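Long-range contacts in N-alpha-acetyltransferase 35, NatC auxiliary subunit (Saccharomyces cerevisiae, PDB 6YGA), which serves as the auxiliary subunit of the NatC N-terminal acetyltransferase, which acetylates the N-terminal methionine of the L-A virus Gag protein: residues 405-410 and 455-460; 449-454 and 469-474; 95-100 and 295-300. One frame throughout, in Å; residues are numbered along the deposited sequence.

Interaction 1: residues 405-410 and 455-460. With EDO (1,2-ethanediol), chain X; EDO (1,2-ethanediol), chain C.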
loop_
_atom_site.group_PDB
_atom_site.type_symbol
_atom_site.label_atom_id
_atom_site.label_comp_id
_atom_site.label_asym_id
_atom_site.label_seq_id
_atom_site.Cartn_x
_atom_site.Cartn_y
_atom_site.Cartn_z
ATOM N N ASN B 405 4.157 -3.552 -2.392
ATOM C CA ASN B 405 4.719 -2.489 -1.573
ATOM C C ASN B 405 4.956 -2.993 -0.148
ATOM O O ASN B 405 4.555 -4.098 0.229
ATOM C CB ASN B 405 3.822 -1.248 -1.579
ATOM C CG ASN B 405 2.468 -1.483 -0.929
ATOM O OD1 ASN B 405 2.368 -1.665 0.285
ATOM N ND2 ASN B 405 1.414 -1.442 -1.735
ATOM N N THR B 406 5.618 -2.153 0.652
ATOM C CA THR B 406 6.118 -2.591 1.953
ATOM C C THR B 406 5.001 -2.954 2.927
ATOM O O THR B 406 5.243 -3.729 3.860
ATOM C CB THR B 406 7.024 -1.512 2.558
ATOM O OG1 THR B 406 7.693 -2.042 3.709
ATOM C CG2 THR B 406 6.215 -0.289 2.966
ATOM N N CYS B 407 3.790 -2.433 2.731
ATOM C CA CYS B 407 2.654 -2.812 3.561
ATOM C C CYS B 407 1.938 -4.046 3.019
ATOM O O CYS B 407 1.642 -4.975 3.776
ATOM C CB CYS B 407 1.674 -1.645 3.680
ATOM S SG CYS B 407 2.308 -0.245 4.618
ATOM N N ARG B 408 1.651 -4.066 1.713
ATOM C CA ARG B 408 0.985 -5.222 1.122
ATOM C C ARG B 408 1.855 -6.468 1.202
ATOM O O ARG B 408 1.331 -7.588 1.223
ATOM C CB ARG B 408 0.616 -4.935 -0.333
ATOM C CG ARG B 408 -0.448 -3.870 -0.512
ATOM C CD ARG B 408 -1.817 -4.381 -0.107
ATOM N NE ARG B 408 -2.866 -3.400 -0.367
ATOM C CZ ARG B 408 -4.164 -3.680 -0.363
ATOM N NH1 ARG B 408 -4.575 -4.917 -0.117
ATOM N NH2 ARG B 408 -5.053 -2.727 -0.612
ATOM N N TYR B 409 3.178 -6.297 1.234
ATOM C CA TYR B 409 4.074 -7.440 1.354
ATOM C C TYR B 409 3.753 -8.251 2.604
ATOM O O TYR B 409 3.614 -9.476 2.545
ATOM C CB TYR B 409 5.526 -6.957 1.362
ATOM C CG TYR B 409 6.561 -8.035 1.597
ATOM C CD1 TYR B 409 6.772 -9.047 0.664
ATOM C CD2 TYR B 409 7.344 -8.026 2.743
ATOM C CE1 TYR B 409 7.729 -10.027 0.878
ATOM C CE2 TYR B 409 8.301 -8.996 2.965
ATOM C CZ TYR B 409 8.490 -9.992 2.033
ATOM O OH TYR B 409 9.448 -10.955 2.266
ATOM N N ARG B 410 3.608 -7.575 3.746
ATOM C CA ARG B 410 3.270 -8.291 4.971
ATOM C C ARG B 410 1.847 -8.831 4.917
ATOM O O ARG B 410 1.574 -9.926 5.423
ATOM C CB ARG B 410 3.455 -7.386 6.187
ATOM C CG ARG B 410 3.115 -8.067 7.501
ATOM C CD ARG B 410 3.442 -7.194 8.696
ATOM N NE ARG B 410 3.346 -7.946 9.943
ATOM C CZ ARG B 410 2.244 -8.031 10.679
ATOM N NH1 ARG B 410 1.135 -7.408 10.295
ATOM N NH2 ARG B 410 2.251 -8.740 11.798
ATOM N N PHE B 455 7.796 -5.343 12.803
ATOM C CA PHE B 455 8.663 -4.349 13.430
ATOM C C PHE B 455 9.088 -3.280 12.433
ATOM O O PHE B 455 9.247 -2.110 12.803
ATOM C CB PHE B 455 9.891 -5.020 14.046
ATOM C CG PHE B 455 9.607 -5.737 15.332
ATOM C CD1 PHE B 455 9.395 -5.029 16.505
ATOM C CD2 PHE B 455 9.561 -7.121 15.373
ATOM C CE1 PHE B 455 9.137 -5.688 17.691
ATOM C CE2 PHE B 455 9.303 -7.782 16.554
ATOM C CZ PHE B 455 9.089 -7.065 17.715
ATOM N N ASP B 456 9.286 -3.660 11.168
ATOM C CA ASP B 456 9.668 -2.681 10.156
ATOM C C ASP B 456 8.542 -1.692 9.895
ATOM O O ASP B 456 8.799 -0.523 9.588
ATOM C CB ASP B 456 10.072 -3.396 8.864
ATOM C CG ASP B 456 10.526 -2.437 7.777
ATOM O OD1 ASP B 456 11.535 -1.727 7.981
ATOM O OD2 ASP B 456 9.886 -2.407 6.706
ATOM N N LEU B 457 7.297 -2.135 10.033
ATOM C CA LEU B 457 6.130 -1.293 9.822
ATOM C C LEU B 457 5.637 -0.633 11.104
ATOM O O LEU B 457 4.644 0.100 11.059
ATOM C CB LEU B 457 5.001 -2.119 9.193
ATOM C CG LEU B 457 5.345 -2.824 7.876
ATOM C CD1 LEU B 457 4.245 -3.789 7.482
ATOM C CD2 LEU B 457 5.595 -1.819 6.756
ATOM N N ASP B 458 6.309 -0.874 12.235
ATOM C CA ASP B 458 5.929 -0.293 13.524
ATOM C C ASP B 458 4.522 -0.721 13.930
ATOM O O ASP B 458 3.768 0.046 14.532
ATOM C CB ASP B 458 6.053 1.235 13.509
ATOM C CG ASP B 458 7.496 1.700 13.530
ATOM O OD1 ASP B 458 8.236 1.282 14.445
ATOM O OD2 ASP B 458 7.899 2.467 12.632
ATOM N N ILE B 459 4.164 -1.958 13.585
ATOM C CA ILE B 459 2.880 -2.509 13.996
ATOM C C ILE B 459 2.857 -2.743 15.501
ATOM O O ILE B 459 1.846 -2.495 16.167
ATOM C CB ILE B 459 2.592 -3.804 13.214
ATOM C CG1 ILE B 459 2.419 -3.501 11.724
ATOM C CG2 ILE B 459 1.363 -4.504 13.766
ATOM C CD1 ILE B 459 1.282 -2.548 11.425
ATOM N N TYR B 460 3.971 -3.201 16.065
ATOM C CA TYR B 460 4.016 -3.609 17.461
ATOM C C TYR B 460 4.410 -2.444 18.359
ATOM O O TYR B 460 5.346 -1.696 18.061
ATOM C CB TYR B 460 5.008 -4.758 17.651
ATOM C CG TYR B 460 4.877 -5.868 16.634
ATOM C CD1 TYR B 460 3.633 -6.396 16.303
ATOM C CD2 TYR B 460 6.001 -6.383 15.997
ATOM C CE1 TYR B 460 3.514 -7.410 15.369
ATOM C CE2 TYR B 460 5.893 -7.393 15.064
ATOM C CZ TYR B 460 4.649 -7.904 14.752
ATOM O OH TYR B 460 4.549 -8.911 13.823
HETATM C C1 EDO X . -3.032 -8.543 0.053
HETATM O O1 EDO X . -3.878 -7.661 0.802
HETATM C C2 EDO X . -1.627 -7.956 -0.022
HETATM O O2 EDO X . -0.772 -8.810 -0.793
HETATM C C1 EDO C . -1.179 -9.492 13.755
HETATM O O1 EDO C . 0.066 -9.042 14.298
HETATM C C2 EDO C . -1.378 -8.921 12.355
HETATM O O2 EDO C . -1.492 -7.495 12.420
HETATM O O HOH W 1 8.857 -0.163 5.588
#
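Leu457 lies against Thr406, Cys407 and Arg410 in the first turn of helix 406-429, so that the N-terminus of this helix packs on the C-terminal end of helix 433-456 within the TPR-like helical region. The two methyls of Leu457 make the van der Waals packing. CD2 sits 3.5 Å from the carbonyl O of Thr406 and also touches Cys407 SG, while CD1 rests on the aliphatic shaft of Arg410, 3.7 Å from its CD. The Arg410 chain is extended from CG to NE, with CG opposite the backbone N (chi1 180°), which carries its guanidinium past Leu457 to Ile459 and Tyr460.

The polar part lies at both ends of this patch. Thr406 OG1 and Asp456 OD2 are bridged by a water that donates to the carboxylate, and both atoms also bind Lys453 NZ. At the other end Arg410 NE bonds to Phe450 O, while NH2 makes a weak, bent bond to Tyr460 OH, which is also hydrogen-bonded to Ser451 O of helix 433-456; the guanidinium and ring planes stand 81° apart. A 1,2-ethanediol, probably from the crystallisation liquor, adds weak bonds to NH1 and NH2.

Both helix ends are finished locally and face N-alpha-acetyltransferase 30, whose Arg140 packs on Cys407 and Ile459 and donates to Leu457 O. Asp458, with positive phi, closes helix 433-456 in a Schellman motif. Asn405 is the N-cap of helix 406-429: its OD1 accepts from Cys407 N, in the carbonyl plane, and from Arg408 N, which sits above that plane in a nearly straight hydrogen bond, each nitrogen 2.9 Å from OD1.

Interaction 2: residues 449-454 and 469-474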
loop_
_atom_site.group_PDB
_atom_site.type_symbol
_atom_site.label_atom_id
_atom_site.label_comp_id
_atom_site.label_asym_id
_atom_site.label_seq_id
_atom_site.Cartn_x
_atom_site.Cartn_y
_atom_site.Cartn_z
ATOM N N GLU B 449 9.047 -14.524 8.717
ATOM C CA GLU B 449 9.144 -13.295 7.936
ATOM C C GLU B 449 7.948 -12.386 8.186
ATOM O O GLU B 449 8.100 -11.164 8.307
ATOM C CB GLU B 449 9.266 -13.635 6.450
ATOM C CG GLU B 449 9.284 -12.429 5.520
ATOM C CD GLU B 449 10.628 -11.726 5.491
ATOM O OE1 GLU B 449 11.593 -12.243 6.094
ATOM O OE2 GLU B 449 10.721 -10.658 4.857
ATOM N N PHE B 450 6.749 -12.966 8.277
ATOM C CA PHE B 450 5.552 -12.179 8.553
ATOM C C PHE B 450 5.637 -11.490 9.911
ATOM O O PHE B 450 5.212 -10.338 10.057
ATOM C CB PHE B 450 4.319 -13.081 8.479
ATOM C CG PHE B 450 3.056 -12.436 8.974
ATOM C CD1 PHE B 450 2.376 -11.520 8.189
ATOM C CD2 PHE B 450 2.536 -12.767 10.214
ATOM C CE1 PHE B 450 1.206 -10.935 8.640
ATOM C CE2 PHE B 450 1.371 -12.187 10.671
ATOM C CZ PHE B 450 0.704 -11.269 9.884
ATOM N N SER B 451 6.190 -12.176 10.914
ATOM C CA SER B 451 6.231 -11.611 12.260
ATOM C C SER B 451 7.264 -10.497 12.364
ATOM O O SER B 451 6.979 -9.421 12.903
ATOM C CB SER B 451 6.528 -12.707 13.283
ATOM O OG SER B 451 5.547 -13.728 13.251
ATOM N N LEU B 452 8.483 -10.744 11.873
ATOM C CA LEU B 452 9.530 -9.730 11.956
ATOM C C LEU B 452 9.193 -8.511 11.109
ATOM O O LEU B 452 9.593 -7.392 11.447
ATOM C CB LEU B 452 10.875 -10.322 11.530
ATOM C CG LEU B 452 11.449 -11.456 12.389
ATOM C CD1 LEU B 452 12.743 -11.992 11.791
ATOM C CD2 LEU B 452 11.670 -10.999 13.824
ATOM N N LYS B 453 8.455 -8.703 10.014
ATOM C CA LYS B 453 8.100 -7.576 9.160
ATOM C C LYS B 453 7.250 -6.554 9.908
ATOM O O LYS B 453 7.265 -5.365 9.567
ATOM C CB LYS B 453 7.380 -8.088 7.907
ATOM C CG LYS B 453 6.922 -7.004 6.955
ATOM C CD LYS B 453 8.080 -6.337 6.256
ATOM C CE LYS B 453 7.589 -5.159 5.439
ATOM N NZ LYS B 453 8.705 -4.472 4.741
ATOM N N GLY B 454 6.519 -6.997 10.937
ATOM C CA GLY B 454 5.726 -6.077 11.738
ATOM C C GLY B 454 6.552 -5.016 12.442
ATOM O O GLY B 454 6.077 -3.897 12.660
ATOM N N PHE B 469 9.193 -11.004 19.708
ATOM C CA PHE B 469 10.573 -11.458 19.588
ATOM C C PHE B 469 10.752 -12.850 20.179
ATOM O O PHE B 469 11.495 -13.668 19.626
ATOM C CB PHE B 469 11.520 -10.455 20.246
ATOM C CG PHE B 469 11.904 -9.314 19.350
ATOM C CD1 PHE B 469 12.291 -9.543 18.038
ATOM C CD2 PHE B 469 11.855 -8.011 19.811
ATOM C CE1 PHE B 469 12.641 -8.491 17.209
ATOM C CE2 PHE B 469 12.207 -6.957 18.992
ATOM C CZ PHE B 469 12.596 -7.196 17.688
ATOM N N TRP B 470 10.075 -13.151 21.287
ATOM C CA TRP B 470 10.203 -14.491 21.844
ATOM C C TRP B 470 9.458 -15.510 20.994
ATOM O O TRP B 470 9.900 -16.658 20.865
ATOM C CB TRP B 470 9.703 -14.539 23.284
ATOM C CG TRP B 470 9.836 -15.912 23.859
ATOM C CD1 TRP B 470 10.961 -16.474 24.386
ATOM C CD2 TRP B 470 8.814 -16.914 23.933
ATOM N NE1 TRP B 470 10.702 -17.760 24.792
ATOM C CE2 TRP B 470 9.390 -18.054 24.526
ATOM C CE3 TRP B 470 7.468 -16.955 23.559
ATOM C CZ2 TRP B 470 8.666 -19.220 24.759
ATOM C CZ3 TRP B 470 6.752 -18.113 23.789
ATOM C CH2 TRP B 470 7.352 -19.230 24.384
ATOM N N TYR B 471 8.325 -15.114 20.411
ATOM C CA TYR B 471 7.609 -16.024 19.526
ATOM C C TYR B 471 8.439 -16.350 18.293
ATOM O O TYR B 471 8.446 -17.494 17.828
ATOM C CB TYR B 471 6.256 -15.429 19.133
ATOM C CG TYR B 471 5.461 -16.299 18.188
ATOM C CD1 TYR B 471 5.021 -17.557 18.575
ATOM C CD2 TYR B 471 5.148 -15.860 16.910
ATOM C CE1 TYR B 471 4.298 -18.355 17.715
ATOM C CE2 TYR B 471 4.421 -16.647 16.043
ATOM C CZ TYR B 471 4.000 -17.895 16.449
ATOM O OH TYR B 471 3.276 -18.682 15.585
ATOM N N VAL B 472 9.165 -15.363 17.760
ATOM C CA VAL B 472 9.998 -15.618 16.589
ATOM C C VAL B 472 11.216 -16.447 16.973
ATOM O O VAL B 472 11.655 -17.318 16.215
ATOM C CB VAL B 472 10.390 -14.293 15.911
ATOM C CG1 VAL B 472 11.343 -14.546 14.749
ATOM C CG2 VAL B 472 9.146 -13.584 15.419
ATOM N N TYR B 473 11.776 -16.197 18.158
ATOM C CA TYR B 473 12.796 -17.090 18.696
ATOM C C TYR B 473 12.265 -18.515 18.795
ATOM O O TYR B 473 12.923 -19.470 18.366
ATOM C CB TYR B 473 13.254 -16.585 20.064
ATOM C CG TYR B 473 14.143 -17.550 20.809
ATOM C CD1 TYR B 473 15.501 -17.625 20.536
ATOM C CD2 TYR B 473 13.624 -18.382 21.791
ATOM C CE1 TYR B 473 16.319 -18.507 21.218
ATOM C CE2 TYR B 473 14.432 -19.266 22.477
ATOM C CZ TYR B 473 15.780 -19.324 22.188
ATOM O OH TYR B 473 16.592 -20.200 22.866
ATOM N N TYR B 474 11.062 -18.668 19.350
ATOM C CA TYR B 474 10.419 -19.975 19.426
ATOM C C TYR B 474 10.250 -20.589 18.038
ATOM O O TYR B 474 10.556 -21.768 17.829
ATOM C CB TYR B 474 9.075 -19.825 20.141
ATOM C CG TYR B 474 8.123 -20.988 20.004
ATOM C CD1 TYR B 474 8.218 -22.093 20.843
ATOM C CD2 TYR B 474 7.110 -20.966 19.056
ATOM C CE1 TYR B 474 7.336 -23.154 20.727
ATOM C CE2 TYR B 474 6.227 -22.017 18.928
ATOM C CZ TYR B 474 6.344 -23.109 19.766
ATOM O OH TYR B 474 5.465 -24.159 19.642
#
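Two consecutive antiparallel helices of the TPR-like region, 433-456 and 465-506, meet here through Ser451, Leu452 and Val472, with the rings of Phe469 and Tyr471 at the sides. Their short segments run at 157° to each other with axes 10.0 Å apart, and the contact is made without any hydrogen bond between them. Val472 is the hub, facing helix 433-456 with both methyls. CG2 reaches Ser451 CB at 3.5 Å, and CG1 meets Leu452 CD2 at 3.7 Å. With CG1 opposite the backbone N (chi1 176°), the valine spreads its two branches over neighbouring residues of the facing helix.

Leu452 sets out alongside the other helix and its end then comes nearer: CD2 touches both methyls of Val472 and comes within 4.3 Å of Phe469 CE1, approaching that ring obliquely. Ser451 OG lies near the plane of the Tyr471 ring, at its edge, by CE2. This buried hydroxyl bonds to Met447 O of its own helix, and the closest contact across is made by CB. Val472 also touches Cys552 of helix 511-564. Antiparallel packing of successive helices is the plan of helical-hairpin repeats, consistent with the TPR-like family of this region.

Interaction 3: residues 95-100 and 295-300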
loop_
_atom_site.group_PDB
_atom_site.type_symbol
_atom_site.label_atom_id
_atom_site.label_comp_id
_atom_site.label_asym_id
_atom_site.label_seq_id
_atom_site.Cartn_x
_atom_site.Cartn_y
_atom_site.Cartn_z
ATOM N N ARG B 95 7.964 20.120 -18.366
ATOM C CA ARG B 95 6.995 19.959 -17.287
ATOM C C ARG B 95 6.178 18.687 -17.468
ATOM O O ARG B 95 5.822 18.024 -16.486
ATOM C CB ARG B 95 6.087 21.184 -17.207
ATOM C CG ARG B 95 4.913 21.013 -16.259
ATOM C CD ARG B 95 4.441 22.340 -15.705
ATOM N NE ARG B 95 3.292 22.160 -14.826
ATOM C CZ ARG B 95 2.791 23.107 -14.040
ATOM N NH1 ARG B 95 3.340 24.314 -14.016
ATOM N NH2 ARG B 95 1.741 22.845 -13.275
ATOM N N LEU B 96 5.878 18.323 -18.716
ATOM C CA LEU B 96 5.143 17.087 -18.962
ATOM C C LEU B 96 5.937 15.871 -18.497
ATOM O O LEU B 96 5.371 14.944 -17.906
ATOM C CB LEU B 96 4.792 16.974 -20.444
ATOM C CG LEU B 96 4.064 15.694 -20.859
ATOM C CD1 LEU B 96 2.704 15.595 -20.185
ATOM C CD2 LEU B 96 3.928 15.627 -22.369
ATOM N N LEU B 97 7.249 15.857 -18.748
ATOM C CA LEU B 97 8.077 14.748 -18.281
ATOM C C LEU B 97 8.146 14.709 -16.760
ATOM O O LEU B 97 8.124 13.627 -16.162
ATOM C CB LEU B 97 9.482 14.840 -18.874
ATOM C CG LEU B 97 9.636 14.360 -20.317
ATOM C CD1 LEU B 97 11.104 14.292 -20.715
ATOM C CD2 LEU B 97 8.967 13.008 -20.496
ATOM N N ARG B 98 8.239 15.872 -16.113
ATOM C CA ARG B 98 8.228 15.879 -14.654
ATOM C C ARG B 98 6.840 15.564 -14.112
ATOM O O ARG B 98 6.715 15.083 -12.979
ATOM C CB ARG B 98 8.745 17.217 -14.123
ATOM C CG ARG B 98 10.248 17.388 -14.314
ATOM C CD ARG B 98 10.773 18.727 -13.812
ATOM N NE ARG B 98 10.167 19.864 -14.496
ATOM C CZ ARG B 98 9.397 20.769 -13.901
ATOM N NH1 ARG B 98 9.143 20.677 -12.602
ATOM N NH2 ARG B 98 8.888 21.772 -14.603
ATOM N N CYS B 99 5.789 15.810 -14.902
ATOM C CA CYS B 99 4.468 15.314 -14.534
ATOM C C CYS B 99 4.432 13.790 -14.565
ATOM O O CYS B 99 3.765 13.161 -13.736
ATOM C CB CYS B 99 3.401 15.899 -15.460
ATOM S SG CYS B 99 2.907 17.598 -15.077
ATOM N N VAL B 100 5.146 13.181 -15.515
ATOM C CA VAL B 100 5.242 11.723 -15.559
ATOM C C VAL B 100 5.899 11.196 -14.289
ATOM O O VAL B 100 5.450 10.201 -13.706
ATOM C CB VAL B 100 6.001 11.276 -16.823
ATOM C CG1 VAL B 100 6.270 9.777 -16.791
ATOM C CG2 VAL B 100 5.221 11.653 -18.078
ATOM N N THR B 295 11.929 18.705 -9.102
ATOM C CA THR B 295 12.769 19.762 -9.650
ATOM C C THR B 295 13.805 19.256 -10.647
ATOM O O THR B 295 14.409 20.072 -11.351
ATOM C CB THR B 295 13.484 20.521 -8.523
ATOM O OG1 THR B 295 14.451 19.664 -7.903
ATOM C CG2 THR B 295 12.483 20.988 -7.472
ATOM N N ASP B 296 14.026 17.944 -10.729
ATOM C CA ASP B 296 15.028 17.386 -11.628
ATOM C C ASP B 296 14.484 16.116 -12.274
ATOM O O ASP B 296 13.352 15.695 -12.017
ATOM C CB ASP B 296 16.351 17.124 -10.892
ATOM C CG ASP B 296 16.214 16.126 -9.746
ATOM O OD1 ASP B 296 15.167 15.458 -9.620
ATOM O OD2 ASP B 296 17.179 16.013 -8.960
ATOM N N TYR B 297 15.312 15.496 -13.116
ATOM C CA TYR B 297 14.961 14.257 -13.795
ATOM C C TYR B 297 15.546 13.027 -13.112
ATOM O O TYR B 297 15.651 11.971 -13.745
ATOM C CB TYR B 297 15.417 14.296 -15.255
ATOM C CG TYR B 297 14.567 15.141 -16.176
ATOM C CD1 TYR B 297 13.682 16.089 -15.679
ATOM C CD2 TYR B 297 14.647 14.980 -17.551
ATOM C CE1 TYR B 297 12.908 16.856 -16.530
ATOM C CE2 TYR B 297 13.881 15.738 -18.406
ATOM C CZ TYR B 297 13.014 16.675 -17.894
ATOM O OH TYR B 297 12.253 17.427 -18.757
ATOM N N SER B 298 15.933 13.138 -11.838
ATOM C CA SER B 298 16.521 12.001 -11.137
ATOM C C SER B 298 15.561 10.824 -11.024
ATOM O O SER B 298 16.012 9.682 -10.876
ATOM C CB SER B 298 16.991 12.422 -9.743
ATOM O OG SER B 298 18.183 13.185 -9.814
ATOM N N GLY B 299 14.252 11.071 -11.093
ATOM C CA GLY B 299 13.297 9.977 -11.023
ATOM C C GLY B 299 13.406 9.015 -12.188
ATOM O O GLY B 299 13.120 7.822 -12.043
ATOM N N PHE B 300 13.817 9.513 -13.357
ATOM C CA PHE B 300 14.021 8.634 -14.503
ATOM C C PHE B 300 15.187 7.684 -14.264
ATOM O O PHE B 300 15.169 6.536 -14.726
ATOM C CB PHE B 300 14.252 9.462 -15.769
ATOM C CG PHE B 300 13.017 10.144 -16.286
ATOM C CD1 PHE B 300 11.835 9.439 -16.453
ATOM C CD2 PHE B 300 13.037 11.492 -16.602
ATOM C CE1 PHE B 300 10.696 10.066 -16.933
ATOM C CE2 PHE B 300 11.901 12.124 -17.081
ATOM C CZ PHE B 300 10.730 11.410 -17.245
#
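Helix 85-104 passes the start of helix 298-311 with Arg98 and Tyr297 nearest in backbone, their CA atoms 7.0 Å apart. Tyr297 reaches between Leu97 and Arg98. On one side of its ring Leu97 CD1 touches CE2, the leucine side chain crossing the tyrosine at about a right angle; on the other, CE1 meets Arg98 CG at 3.5 Å. The hydroxyl end lies against Leu97, with OH 3.8 Å from CB.

Leu97 CB and Val100 CG1 lie at the edge of the Phe300 ring, whose CZ is 3.6 Å from Leu97 O. Phe300 CE2 stands 4.0 Å over one face of Tyr297, offset toward the rim.

The arginine chain bends at chi3 (-60°), and its guanidinium ends 16° from coplanar with the tyrosine ring, held by Asp94 and Pro294 O. Asp94 also accepts from Tyr297 OH, so one carboxylate ties both residues to the preceding turn of helix 85-104. Leu97 and Tyr297 both continue onto Ile223 of helix 215-231. A helix start and its lead-in loop are thus packed across helix 85-104, with helices 215-231 and 245-260 alongside, as in the helix-to-helix packing of an all-helical region.

How the interactions relate
Interactions 1 and 2 share helix 433-456 and touch directly, their centres 12 Å apart, with the Phe455 and Phe469 rings stacked between them. Together they join three successive helices of the TPR-like region. Both are buried, yet interaction 1 lies at helix ends beside N-alpha-acetyltransferase 30 and mixes leucine packing with charge and water, whereas interaction 2, between helix flanks, relies on apolar groups. Interaction 3 is only partly buried and belongs to the N-terminal helical part, its centre about 29 Å from that of interaction 1 and 40 Å from that of interaction 2. There aromatic rings dominate, with an arginine at the more exposed border.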